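Local coordinates for A223 penton protein C-terminal domain-containing protein (Sulfolobus turreted icosahedral virus, PDB 4IL7), which forms the C-terminal, partial jelly-roll domain of a structural protein, probably the penton, in the capsid of an archaeal virus, at residues A[78-83]-A[153-158]; A[96-101]-A[131-136]; A[109-114]-A[146-151]. The protein carries 1 engineered substitution. All blocks are in the same frame, centred on the assembly; numbering follows the deposited sequence. Where two conformers were deposited one is given.

Contact 1: A[78-83]-A[153-158]; sequences LIYSGF and ILIYEE
Ile79 and Tyr80 both turn their backbone N-H groups onto the same carbonyl oxygen, Ile155 O, and this doubling is a classic beta bulge, a worked example of how an antiparallel pair absorbs an extra residue. The two donors lie on the same face of the carbonyl plane, with Ile79 N 2.9 Å from Ile155 O. From Tyr80 onward the register is regular, Tyr80 with Ile155 and Gly82 with Ile153, each through two backbone bonds.

Within the bulge, Ile79 points its CB toward the partner strand and forms a projection running along it. It crosses Ile155 at a slant: Ile79 CB is 4.0 Å from Ile155 CG2, the branch set anti to the backbone N because CG1 takes the position beside it (chi1 -56°), and Ile79 CD1 ends at Glu157 CB. On the same side as Ile155, Ile153 CG2 is the bump against the edge of the Tyr80 ring, near its plane, 4.1 Å from Tyr80 CD2. On the other face, Leu78 and Leu154 cross at about a right angle, methyl to methyl, Leu78 CD1 lying 3.8 Å from Leu154 CD1.

Ile153 and Ile155 project into the interior against Met145 of strand 141-147, in the facing sheet of the sandwich, while Tyr80 packs on Tyr91 of strand 86-92. Strand 97-104 borders 150-158 on its other side, leaving 76-83 at the edge of the sheet within this chain.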
ATOM      1  N   LEU A  78      -0.144 -12.036  -0.882  1.00 21.36           N
ATOM      2  CA  LEU A  78       0.942 -11.141  -1.289  1.00 17.70           C
ATOM      3  C   LEU A  78       0.525 -10.391  -2.532  1.00 17.39           C
ATOM      4  O   LEU A  78       0.126 -10.968  -3.567  1.00 20.51           O
ATOM      5  CB  LEU A  78       2.205 -11.946  -1.550  1.00 17.93           C
ATOM      6  CG  LEU A  78       3.436 -11.159  -2.057  1.00 16.64           C
ATOM      7  CD1 LEU A  78       3.862 -10.145  -1.017  1.00 16.57           C
ATOM      8  CD2 LEU A  78       4.541 -12.092  -2.373  1.00 18.24           C
ATOM      9  N   ILE A  79       0.739  -9.054  -2.517  1.00 16.85           N
ATOM     10  CA  ILE A  79       0.471  -8.211  -3.669  1.00 17.99           C
ATOM     11  C   ILE A  79       1.764  -7.676  -4.294  1.00 15.39           C
ATOM     12  O   ILE A  79       1.909  -7.673  -5.524  1.00 18.26           O
ATOM     13  CB  ILE A  79      -0.504  -7.068  -3.301  1.00 18.00           C
ATOM     14  CG1 ILE A  79      -1.879  -7.656  -2.906  1.00 19.67           C
ATOM     15  CG2 ILE A  79      -0.627  -6.025  -4.404  1.00 18.76           C
ATOM     16  CD1 ILE A  79      -2.802  -6.656  -2.231  1.00 22.24           C
ATOM     17  N   TYR A  80       2.687  -7.180  -3.470  1.00 14.79           N
ATOM     18  CA  TYR A  80       3.936  -6.593  -4.003  1.00 14.31           C
ATOM     19  C   TYR A  80       5.030  -6.634  -2.939  1.00 13.03           C
ATOM     20  O   TYR A  80       4.779  -6.410  -1.752  1.00 14.84           O
ATOM     21  CB  TYR A  80       3.742  -5.138  -4.428  1.00 15.85           C
ATOM     22  CG  TYR A  80       4.999  -4.472  -4.961  1.00 14.76           C
ATOM     23  CD1 TYR A  80       5.544  -4.869  -6.130  1.00 16.35           C
ATOM     24  CD2 TYR A  80       5.663  -3.535  -4.207  1.00 13.91           C
ATOM     25  CE1 TYR A  80       6.682  -4.258  -6.604  1.00 17.27           C
ATOM     26  CE2 TYR A  80       6.835  -2.921  -4.687  1.00 13.83           C
ATOM     27  CZ  TYR A  80       7.330  -3.281  -5.894  1.00 15.25           C
ATOM     28  OH  TYR A  80       8.505  -2.722  -6.436  1.00 17.23           O
ATOM     29  N   SER A  81       6.236  -6.941  -3.337  1.00 13.02           N
ATOM     30  CA  SER A  81       7.403  -6.755  -2.484  1.00 12.48           C
ATOM     31  C   SER A  81       8.468  -6.092  -3.295  1.00 12.33           C
ATOM     32  O   SER A  81       8.846  -6.603  -4.368  1.00 14.80           O
ATOM     33  CB  SER A  81       7.892  -8.146  -2.024  1.00 13.51           C
ATOM     34  OG  SER A  81       9.087  -8.084  -1.273  1.00 16.87           O
ATOM     35  N   GLY A  82       9.069  -5.020  -2.834  1.00 11.68           N
ATOM     36  CA  GLY A  82      10.094  -4.339  -3.562  1.00 11.67           C
ATOM     37  C   GLY A  82      10.760  -3.240  -2.757  1.00 11.96           C
ATOM     38  O   GLY A  82      10.662  -3.220  -1.526  1.00 12.61           O
ATOM     39  N   PHE A  83      11.336  -2.276  -3.446  0.50 11.72           N
ATOM     40  CA  PHE A  83      12.260  -1.360  -2.862  0.50 11.66           C
ATOM     41  C   PHE A  83      12.175  -0.022  -3.627  0.50 11.57           C
ATOM     42  O   PHE A  83      11.882  -0.015  -4.816  0.50 11.71           O
ATOM     43  CB  PHE A  83      13.678  -1.946  -2.965  0.50 11.97           C
ATOM     44  CG  PHE A  83      13.810  -3.284  -2.334  0.50 12.75           C
ATOM     45  CD1 PHE A  83      13.750  -4.473  -3.116  0.50 14.27           C
ATOM     46  CD2 PHE A  83      13.916  -3.343  -0.952  0.50 15.17           C
ATOM     47  CE1 PHE A  83      13.794  -5.699  -2.479  0.50 16.50           C
ATOM     48  CE2 PHE A  83      13.958  -4.616  -0.332  0.50 19.99           C
ATOM     49  CZ  PHE A  83      13.895  -5.771  -1.090  0.50 20.56           C
ATOM     50  N   ILE A 153       9.349  -2.076   0.682  1.00 12.32           N
ATOM     51  CA  ILE A 153       7.918  -1.949   0.524  1.00 11.94           C
ATOM     52  C   ILE A 153       7.314  -3.323   0.433  1.00 11.63           C
ATOM     53  O   ILE A 153       7.615  -4.085  -0.499  1.00 13.50           O
ATOM     54  CB  ILE A 153       7.621  -1.150  -0.756  1.00 13.16           C
ATOM     55  CG1 ILE A 153       8.250   0.234  -0.764  1.00 12.88           C
ATOM     56  CG2 ILE A 153       6.117  -1.075  -1.018  1.00 13.70           C
ATOM     57  CD1 ILE A 153       8.378   0.855  -2.154  1.00 14.95           C
ATOM     58  N   LEU A 154       6.396  -3.659   1.345  1.00 12.06           N
ATOM     59  CA  LEU A 154       5.678  -4.931   1.340  1.00 12.03           C
ATOM     60  C   LEU A 154       4.183  -4.621   1.352  1.00 12.21           C
ATOM     61  O   LEU A 154       3.750  -3.848   2.208  1.00 13.45           O
ATOM     62  CB  LEU A 154       6.062  -5.741   2.546  1.00 12.76           C
ATOM     63  CG  LEU A 154       5.282  -7.051   2.768  1.00 14.33           C
ATOM     64  CD1 LEU A 154       5.616  -8.035   1.678  1.00 16.79           C
ATOM     65  CD2 LEU A 154       5.537  -7.583   4.161  1.00 15.41           C
ATOM     66  N   ILE A 155       3.455  -5.155   0.384  1.00 12.05           N
ATOM     67  CA  ILE A 155       2.024  -4.916   0.311  1.00 12.85           C
ATOM     68  C   ILE A 155       1.347  -6.286   0.233  1.00 13.58           C
ATOM     69  O   ILE A 155       1.683  -7.115  -0.609  1.00 14.32           O
ATOM     70  CB  ILE A 155       1.635  -4.105  -0.941  1.00 13.15           C
ATOM     71  CG1 ILE A 155       2.404  -2.783  -0.965  1.00 13.97           C
ATOM     72  CG2 ILE A 155       0.134  -3.875  -0.943  1.00 15.10           C
ATOM     73  CD1 ILE A 155       2.144  -1.913  -2.175  1.00 15.08           C
ATOM     74  N   TYR A 156       0.409  -6.537   1.135  1.00 14.71           N
ATOM     75  CA  TYR A 156      -0.341  -7.773   1.111  1.00 15.24           C
ATOM     76  C   TYR A 156      -1.732  -7.481   1.674  1.00 16.89           C
ATOM     77  O   TYR A 156      -1.990  -6.413   2.174  1.00 17.59           O
ATOM     78  CB  TYR A 156       0.346  -8.864   1.993  1.00 15.66           C
ATOM     79  CG  TYR A 156       0.540  -8.593   3.452  1.00 17.10           C
ATOM     80  CD1 TYR A 156       1.627  -7.913   3.923  1.00 17.32           C
ATOM     81  CD2 TYR A 156      -0.378  -9.071   4.391  1.00 20.44           C
ATOM     82  CE1 TYR A 156       1.809  -7.680   5.269  1.00 20.05           C
ATOM     83  CE2 TYR A 156      -0.174  -8.874   5.746  1.00 21.42           C
ATOM     84  CZ  TYR A 156       0.912  -8.207   6.211  1.00 21.17           C
ATOM     85  OH  TYR A 156       1.101  -7.995   7.560  1.00 24.79           O
ATOM     86  N   GLU A 157      -2.650  -8.428   1.529  1.00 19.07           N
ATOM     87  CA  GLU A 157      -4.025  -8.285   2.042  1.00 20.21           C
ATOM     88  C   GLU A 157      -4.364  -9.423   2.982  1.00 20.62           C
ATOM     89  O   GLU A 157      -4.184 -10.599   2.665  1.00 24.46           O
ATOM     90  CB  GLU A 157      -5.030  -8.298   0.910  1.00 21.98           C
ATOM     91  CG  GLU A 157      -6.430  -7.998   1.380  1.00 22.05           C
ATOM     92  CD  GLU A 157      -7.514  -8.050   0.350  1.00 21.29           C
ATOM     93  OE1 GLU A 157      -7.347  -8.626  -0.745  1.00 24.68           O
ATOM     94  OE2 GLU A 157      -8.543  -7.408   0.693  1.00 25.62           O
ATOM     95  N   GLU A 158      -4.888  -9.047   4.155  0.50 22.28           N
ATOM     96  CA  GLU A 158      -5.436  -9.971   5.134  0.50 25.08           C
ATOM     97  C   GLU A 158      -6.866 -10.242   4.689  0.50 30.56           C
ATOM     98  O   GLU A 158      -7.662  -9.312   4.600  0.50 28.61           O
ATOM     99  CB  GLU A 158      -5.471  -9.337   6.536  0.50 28.01           C
ATOM    100  CG  GLU A 158      -4.150  -8.882   7.143  0.50 28.58           C
ATOM    101  CD  GLU A 158      -4.223  -8.572   8.645  0.50 37.47           C
ATOM    102  OE1 GLU A 158      -3.322  -7.834   9.145  0.50 38.03           O
ATOM    103  OE2 GLU A 158      -5.153  -9.062   9.327  0.50 41.35           O
TER

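Contact 2: A[96-101]-A[131-136]; sequences NGYLII and ENKIPV
Lys133 of strand 130-136 runs alongside Ile100 and then over the ring of Tyr98 on the antiparallel neighbour, a compact example of how an exposed lysine can be used along its whole length. Its CB meets Ile100 CD1, and CG comes closer to that same methyl, 3.6 Å from Ile100 CD1, while also touching Tyr98 CD1. The CD methylene still brushes the isoleucine tip. The chain stays extended beyond CG, which carries CE over one face of the Tyr98 ring, 3.6 Å from Tyr98 CG and offset toward the rim, in a CH-pi contact. At the end, Lys133 NZ stands 4.8 Å from the centroid of the Tyr98 ring and 12° off the ring normal, a cation-pi arrangement. Pro135 CG adds a second apolar contact, 3.9 Å from Tyr98 CE1.

Gly97-Val136, Leu99-Ile134 and Ile101-Asn132 are the hydrogen-bonded pairs of this regular antiparallel ladder, with Tyr98-Pro135 and Ile100-Lys133 the non-hydrogen-bonded pairs between them. The other face is largely apolar, with Asn132 the polar exception at one end: Ile101 CD1 meets Ile134 CD1 at 3.8 Å, and Leu99 CB rests on Val136 CG1. Ile101 O is gripped twice by Asn132, whose backbone N and side-chain ND2 approach from opposite faces of the carbonyl plane. ND2 lies 3.0 Å from Ile101 O, the bond is nearly straight at 168°, and the oxygen sits in the amide plane. ND2 also bonds Gln128 O, so the amide's rotation is restrained.

Strand 97-104 is flanked by 150-158 on its far side, and 130-136 ends the sheet within this chain. Beneath, Leu99, Ile134 and Val136 all press on Leu116 of strand 110-118, part of the second sheet, and Ile101 meets Ile114 there.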
ATOM      1  N   ASN A  96     -12.249  -8.735  -0.454  1.00 34.87           N
ATOM      2  CA  ASN A  96     -12.552  -7.916   0.696  1.00 31.54           C
ATOM      3  C   ASN A  96     -11.609  -8.266   1.834  1.00 33.13           C
ATOM      4  O   ASN A  96     -11.323  -9.449   2.084  1.00 37.17           O
ATOM      5  CB  ASN A  96     -14.000  -8.103   1.179  1.00 36.05           C
ATOM      6  CG  ASN A  96     -15.062  -7.673   0.171  1.00 39.84           C
ATOM      7  OD1 ASN A  96     -14.819  -7.109  -0.892  1.00 36.36           O
ATOM      8  ND2 ASN A  96     -16.293  -7.961   0.545  1.00 56.15           N
ATOM      9  N   GLY A  97     -11.126  -7.247   2.541  1.00 29.86           N
ATOM     10  CA  GLY A  97     -10.265  -7.479   3.705  1.00 29.50           C
ATOM     11  C   GLY A  97      -9.520  -6.216   4.083  1.00 28.32           C
ATOM     12  O   GLY A  97     -10.013  -5.119   3.872  1.00 28.47           O
ATOM     13  N   TYR A  98      -8.327  -6.385   4.653  1.00 26.86           N
ATOM     14  CA  TYR A  98      -7.473  -5.286   5.055  1.00 24.09           C
ATOM     15  C   TYR A  98      -6.207  -5.294   4.208  1.00 21.77           C
ATOM     16  O   TYR A  98      -5.425  -6.254   4.210  1.00 22.46           O
ATOM     17  CB  TYR A  98      -7.111  -5.366   6.529  1.00 27.11           C
ATOM     18  CG  TYR A  98      -8.308  -5.260   7.395  1.00 34.82           C
ATOM     19  CD1 TYR A  98      -8.810  -4.021   7.741  1.00 34.11           C
ATOM     20  CD2 TYR A  98      -8.981  -6.397   7.795  1.00 40.14           C
ATOM     21  CE1 TYR A  98      -9.956  -3.914   8.513  1.00 47.30           C
ATOM     22  CE2 TYR A  98     -10.120  -6.316   8.555  1.00 69.02           C
ATOM     23  CZ  TYR A  98     -10.618  -5.068   8.913  1.00 54.32           C
ATOM     24  OH  TYR A  98     -11.749  -4.971   9.686  1.00108.80           O
ATOM     25  N   LEU A  99      -6.002  -4.201   3.504  1.00 20.75           N
ATOM     26  CA  LEU A  99      -4.753  -3.943   2.813  1.00 18.58           C
ATOM     27  C   LEU A  99      -3.706  -3.519   3.825  1.00 18.26           C
ATOM     28  O   LEU A  99      -3.883  -2.573   4.628  1.00 20.54           O
ATOM     29  CB  LEU A  99      -4.918  -2.846   1.807  1.00 18.54           C
ATOM     30  CG  LEU A  99      -3.700  -2.541   0.936  1.00 17.95           C
ATOM     31  CD1 LEU A  99      -3.363  -3.703   0.030  1.00 18.36           C
ATOM     32  CD2 LEU A  99      -3.933  -1.288   0.109  1.00 19.81           C
ATOM     33  N   ILE A 100      -2.587  -4.241   3.809  1.00 17.05           N
ATOM     34  CA  ILE A 100      -1.469  -3.929   4.667  1.00 17.50           C
ATOM     35  C   ILE A 100      -0.294  -3.452   3.828  1.00 16.27           C
ATOM     36  O   ILE A 100       0.168  -4.150   2.935  1.00 16.11           O
ATOM     37  CB  ILE A 100      -1.021  -5.144   5.529  1.00 20.42           C
ATOM     38  CG1 ILE A 100      -2.190  -5.774   6.268  1.00 24.34           C
ATOM     39  CG2 ILE A 100       0.109  -4.749   6.442  1.00 19.23           C
ATOM     40  CD1 ILE A 100      -2.789  -4.880   7.293  1.00 29.16           C
ATOM     41  N   ILE A 101       0.217  -2.276   4.161  1.00 15.84           N
ATOM     42  CA  ILE A 101       1.385  -1.692   3.540  1.00 15.00           C
ATOM     43  C   ILE A 101       2.402  -1.573   4.626  1.00 14.54           C
ATOM     44  O   ILE A 101       2.225  -0.806   5.592  1.00 16.87           O
ATOM     45  CB  ILE A 101       1.108  -0.325   2.900  1.00 16.46           C
ATOM     46  CG1 ILE A 101      -0.081  -0.386   1.889  1.00 17.82           C
ATOM     47  CG2 ILE A 101       2.375   0.156   2.200  1.00 16.46           C
ATOM     48  CD1 ILE A 101      -1.273   0.257   2.462  1.00 21.13           C
ATOM     49  N   GLU A 131       3.498  -0.855   9.841  0.50 20.04           N
ATOM     50  CA  GLU A 131       2.259  -1.343   9.207  0.50 20.94           C
ATOM     51  C   GLU A 131       1.189  -0.249   9.115  0.50 20.70           C
ATOM     52  O   GLU A 131       0.843   0.454  10.071  0.50 21.06           O
ATOM     53  CB  GLU A 131       1.678  -2.576   9.906  0.50 24.13           C
ATOM     54  CG  GLU A 131       2.516  -3.820   9.712  0.50 26.22           C
ATOM     55  CD  GLU A 131       1.916  -5.012  10.336  0.50 33.44           C
ATOM     56  OE1 GLU A 131       0.783  -4.930  10.844  0.50 35.71           O
ATOM     57  OE2 GLU A 131       2.610  -6.011  10.312  0.50 37.91           O
ATOM     58  N   ASN A 132       0.670  -0.149   7.910  1.00 17.20           N
ATOM     59  CA  ASN A 132      -0.418   0.770   7.561  1.00 16.20           C
ATOM     60  C   ASN A 132      -1.555  -0.127   7.122  1.00 18.42           C
ATOM     61  O   ASN A 132      -1.373  -0.938   6.221  1.00 20.21           O
ATOM     62  CB  ASN A 132      -0.011   1.698   6.428  1.00 14.60           C
ATOM     63  CG  ASN A 132       1.167   2.546   6.752  1.00 14.38           C
ATOM     64  OD1 ASN A 132       1.057   3.681   7.167  1.00 16.07           O
ATOM     65  ND2 ASN A 132       2.381   2.015   6.552  1.00 14.99           N
ATOM     66  N   LYS A 133      -2.710  -0.069   7.726  1.00 20.09           N
ATOM     67  CA  LYS A 133      -3.820  -1.018   7.513  1.00 20.62           C
ATOM     68  C   LYS A 133      -5.035  -0.202   7.037  1.00 20.85           C
ATOM     69  O   LYS A 133      -5.495   0.731   7.732  1.00 22.60           O
ATOM     70  CB  LYS A 133      -4.104  -1.693   8.858  1.00 24.03           C
ATOM     71  CG  LYS A 133      -5.190  -2.726   8.852  1.00 28.57           C
ATOM     72  CD  LYS A 133      -5.115  -3.540  10.149  0.50 33.87           C
ATOM     73  CE  LYS A 133      -6.197  -4.592  10.192  0.50 32.14           C
ATOM     74  NZ  LYS A 133      -6.057  -5.352  11.468  0.50 33.87           N
ATOM     75  N   ILE A 134      -5.582  -0.611   5.896  1.00 20.29           N
ATOM     76  CA  ILE A 134      -6.694   0.052   5.235  1.00 20.17           C
ATOM     77  C   ILE A 134      -7.740  -0.975   4.814  1.00 22.43           C
ATOM     78  O   ILE A 134      -7.480  -1.871   4.052  1.00 20.97           O
ATOM     79  CB  ILE A 134      -6.217   0.814   3.969  1.00 19.36           C
ATOM     80  CG1 ILE A 134      -5.050   1.775   4.298  1.00 19.31           C
ATOM     81  CG2 ILE A 134      -7.364   1.547   3.317  1.00 20.43           C
ATOM     82  CD1 ILE A 134      -4.368   2.412   3.062  1.00 19.86           C
ATOM     83  N   PRO A 135      -8.974  -0.867   5.347  1.00 23.97           N
ATOM     84  CA  PRO A 135     -10.061  -1.700   4.844  1.00 26.17           C
ATOM     85  C   PRO A 135     -10.320  -1.463   3.377  1.00 23.86           C
ATOM     86  O   PRO A 135     -10.391  -0.320   2.952  1.00 26.22           O
ATOM     87  CB  PRO A 135     -11.268  -1.241   5.686  1.00 32.88           C
ATOM     88  CG  PRO A 135     -10.687  -0.521   6.834  1.00 36.10           C
ATOM     89  CD  PRO A 135      -9.409   0.070   6.385  1.00 27.92           C
ATOM     90  N   VAL A 136     -10.459  -2.524   2.610  1.00 22.76           N
ATOM     91  CA  VAL A 136     -10.668  -2.456   1.208  1.00 22.81           C
ATOM     92  C   VAL A 136     -11.688  -3.522   0.715  1.00 25.08           C
ATOM     93  O   VAL A 136     -11.859  -4.603   1.316  1.00 25.11           O
ATOM     94  CB  VAL A 136      -9.348  -2.630   0.413  1.00 22.54           C
ATOM     95  CG1 VAL A 136      -8.423  -1.454   0.669  1.00 21.46           C
ATOM     96  CG2 VAL A 136      -8.654  -3.941   0.717  1.00 22.64           C
TER

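Contact 3: A[109-114]-A[146-151]; sequences GNIGQI and TLTSSS
Ile111 O draws several groups of the corner at Thr148. The firm bond comes from Thr148 N, 2.8 Å from Ile111 O with an N-H...O angle of 158°. Thr148 OG1 lies 3.4 Å from the same Ile111 O, a weak interaction whose proton is not settled. Leu147 CA adds a CA-H...O contact. With OG1 between the backbone N and the carbonyl carbon (chi1 58°), the hydroxyl is turned toward Ile111 O; a water that donates to Asn110 O also lies 2.6 Å from Thr148 OG1.

Further along, Gln113 and Thr146 exchange two backbone bonds. Between these sites Gly112 CA lies 3.2 Å from Thr146 O, a CA-H...O contact. Ile111 and Gly112 form a classic beta bulge against Leu127 of strand 121-128. Ile111 fills the inner bend of the corner, its CD1 touching Ser149 OG at 3.5 Å and its CG1 lying near Ser151 OG. That hydroxyl donates to Ser149 O, which ties Ser151 back to Ser149 across the corner, and is bonded to Asn105 ND2 as well.

Ile103 of strand 97-104 and Leu127 also pack on Ile111. The chemistry is thus mixed: an apolar isoleucine packs against a hydroxyl-rich corner by which the chain passes from one sheet to the other. Its polar groups are not all matched, for Ser149 N is buried here without a partner in the model, a probable small energetic cost.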
ATOM      1  N   GLY A 109       8.311   7.085  11.408  1.00 20.55           N
ATOM      2  CA  GLY A 109       7.413   8.243  11.241  1.00 21.00           C
ATOM      3  C   GLY A 109       6.781   8.341   9.860  1.00 19.70           C
ATOM      4  O   GLY A 109       6.718   7.357   9.139  1.00 18.06           O
ATOM      5  N   ASN A 110       6.288   9.521   9.526  1.00 18.23           N
ATOM      6  CA  ASN A 110       5.633   9.690   8.245  1.00 16.61           C
ATOM      7  C   ASN A 110       6.627   9.411   7.143  1.00 15.71           C
ATOM      8  O   ASN A 110       7.776   9.852   7.166  1.00 20.02           O
ATOM      9  CB  ASN A 110       5.047  11.089   8.115  1.00 19.51           C
ATOM     10  CG  ASN A 110       3.843  11.279   9.022  1.00 21.55           C
ATOM     11  OD1 ASN A 110       3.030  10.414   9.240  1.00 21.63           O
ATOM     12  ND2 ASN A 110       3.793  12.443   9.664  1.00 31.56           N
ATOM     13  N   ILE A 111       6.149   8.749   6.078  1.00 14.45           N
ATOM     14  CA  ILE A 111       7.038   8.310   4.985  1.00 14.15           C
ATOM     15  C   ILE A 111       6.467   8.525   3.559  1.00 13.49           C
ATOM     16  O   ILE A 111       7.212   8.347   2.610  1.00 13.92           O
ATOM     17  CB  ILE A 111       7.449   6.836   5.228  1.00 14.88           C
ATOM     18  CG1 ILE A 111       8.654   6.355   4.411  1.00 15.57           C
ATOM     19  CG2 ILE A 111       6.309   5.860   5.074  1.00 14.84           C
ATOM     20  CD1 ILE A 111       9.855   7.237   4.412  1.00 16.38           C
ATOM     21  N   GLY A 112       5.199   8.853   3.418  1.00 14.00           N
ATOM     22  CA  GLY A 112       4.645   9.112   2.101  1.00 14.14           C
ATOM     23  C   GLY A 112       3.159   8.959   2.040  1.00 12.73           C
ATOM     24  O   GLY A 112       2.463   9.221   3.004  1.00 12.86           O
ATOM     25  N   GLN A 113       2.725   8.528   0.846  0.50 12.15           N
ATOM     26  CA  GLN A 113       1.327   8.540   0.431  0.50 12.12           C
ATOM     27  C   GLN A 113       1.045   7.338  -0.428  0.50 11.35           C
ATOM     28  O   GLN A 113       1.908   6.936  -1.184  0.50 11.92           O
ATOM     29  CB  GLN A 113       0.965   9.789  -0.368  0.50 12.13           C
ATOM     30  CG  GLN A 113       0.976  11.078   0.407  0.50 13.27           C
ATOM     31  CD  GLN A 113       0.205  12.150  -0.358  0.50 18.51           C
ATOM     32  OE1 GLN A 113       0.008  12.050  -1.634  0.50 28.00           O
ATOM     33  NE2 GLN A 113      -0.373  13.049   0.401  0.50 16.66           N
ATOM     34  N   ILE A 114      -0.194   6.852  -0.357  1.00 11.95           N
ATOM     35  CA  ILE A 114      -0.730   5.851  -1.301  1.00 11.10           C
ATOM     36  C   ILE A 114      -2.077   6.314  -1.772  1.00 11.48           C
ATOM     37  O   ILE A 114      -2.860   6.871  -1.033  1.00 13.21           O
ATOM     38  CB  ILE A 114      -0.779   4.412  -0.683  1.00 12.11           C
ATOM     39  CG1 ILE A 114      -1.056   3.323  -1.705  1.00 12.96           C
ATOM     40  CG2 ILE A 114      -1.695   4.374   0.509  1.00 13.38           C
ATOM     41  CD1 ILE A 114      -0.874   1.887  -1.159  1.00 14.72           C
ATOM     42  N   THR A 146       4.005   7.110  -3.275  1.00 12.44           N
ATOM     43  CA  THR A 146       5.171   8.006  -3.323  1.00 12.86           C
ATOM     44  C   THR A 146       5.740   8.116  -1.930  1.00 13.01           C
ATOM     45  O   THR A 146       5.025   8.565  -1.036  1.00 15.20           O
ATOM     46  CB  THR A 146       4.827   9.355  -3.919  1.00 15.81           C
ATOM     47  OG1 THR A 146       4.196   9.186  -5.194  1.00 18.83           O
ATOM     48  CG2 THR A 146       6.001  10.268  -4.080  1.00 18.38           C
ATOM     49  N   LEU A 147       6.983   7.723  -1.737  1.00 11.98           N
ATOM     50  CA  LEU A 147       7.700   7.797  -0.481  1.00 12.24           C
ATOM     51  C   LEU A 147       8.701   8.910  -0.507  1.00 13.53           C
ATOM     52  O   LEU A 147       9.248   9.226  -1.583  1.00 14.85           O
ATOM     53  CB  LEU A 147       8.355   6.485  -0.077  1.00 11.49           C
ATOM     54  CG  LEU A 147       7.507   5.233  -0.123  1.00 11.99           C
ATOM     55  CD1 LEU A 147       8.293   4.046   0.326  1.00 12.45           C
ATOM     56  CD2 LEU A 147       6.222   5.360   0.695  1.00 14.70           C
ATOM     57  N   THR A 148       8.999   9.429   0.696  1.00 14.32           N
ATOM     58  CA  THR A 148       9.971  10.529   0.790  1.00 15.75           C
ATOM     59  C   THR A 148      11.408  10.061   0.918  1.00 17.84           C
ATOM     60  O   THR A 148      12.339  10.865   0.794  1.00 20.41           O
ATOM     61  CB  THR A 148       9.587  11.488   1.928  1.00 18.58           C
ATOM     62  OG1 THR A 148       9.524  10.753   3.163  1.00 20.63           O
ATOM     63  CG2 THR A 148       8.259  12.150   1.618  1.00 20.00           C
ATOM     64  N   SER A 149      11.634   8.784   1.241  1.00 17.19           N
ATOM     65  CA  SER A 149      12.973   8.233   1.270  1.00 18.44           C
ATOM     66  C   SER A 149      12.898   6.738   0.980  1.00 16.04           C
ATOM     67  O   SER A 149      11.877   6.069   1.186  1.00 14.98           O
ATOM     68  CB  SER A 149      13.698   8.546   2.535  1.00 25.40           C
ATOM     69  OG  SER A 149      13.166   7.910   3.572  1.00 27.90           O
ATOM     70  N   SER A 150      13.957   6.223   0.389  0.50 14.85           N
ATOM     71  CA  SER A 150      13.959   4.856  -0.069  0.50 13.97           C
ATOM     72  C   SER A 150      13.749   3.893   1.075  0.50 13.86           C
ATOM     73  O   SER A 150      14.359   3.951   2.143  0.50 15.60           O
ATOM     74  CB  SER A 150      15.270   4.564  -0.728  0.50 14.53           C
ATOM     75  OG  SER A 150      15.325   3.295  -1.367  0.50 16.60           O
ATOM     76  N   SER A 151      12.903   2.967   0.785  1.00 13.18           N
ATOM     77  CA  SER A 151      12.418   2.000   1.753  1.00 12.01           C
ATOM     78  C   SER A 151      12.211   0.643   1.169  1.00 12.92           C
ATOM     79  O   SER A 151      12.035   0.488  -0.039  1.00 14.31           O
ATOM     80  CB  SER A 151      11.096   2.476   2.329  1.00 13.36           C
ATOM     81  OG  SER A 151      11.183   3.802   2.869  1.00 14.92           O
TER
HETATM   82  O   HOH W   1       7.955  11.835   4.999  1.00 35.00           O

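How the contacts relate
Starting from the N terminus, 78-83 opens the widest loop, closed only when 153-158 pairs with it near the C-terminal end in contact 1, so the other two contacts fall within its span. Contact 2 closes the loop from 96-101 to 131-136, but 109-114 leaves from inside that loop and finds 146-151 beyond it, so contacts 2 and 3 cross. Contacts 1 and 2 belong to one four-stranded sheet, joined by backbone bonds between 150-158 and 97-104; contact 3 lies mainly in the other sheet and at the corner leading back. The crossed order, with the hydrophobic layer between the sheets joining contacts 2 and 3, is consistent with a partial jelly roll.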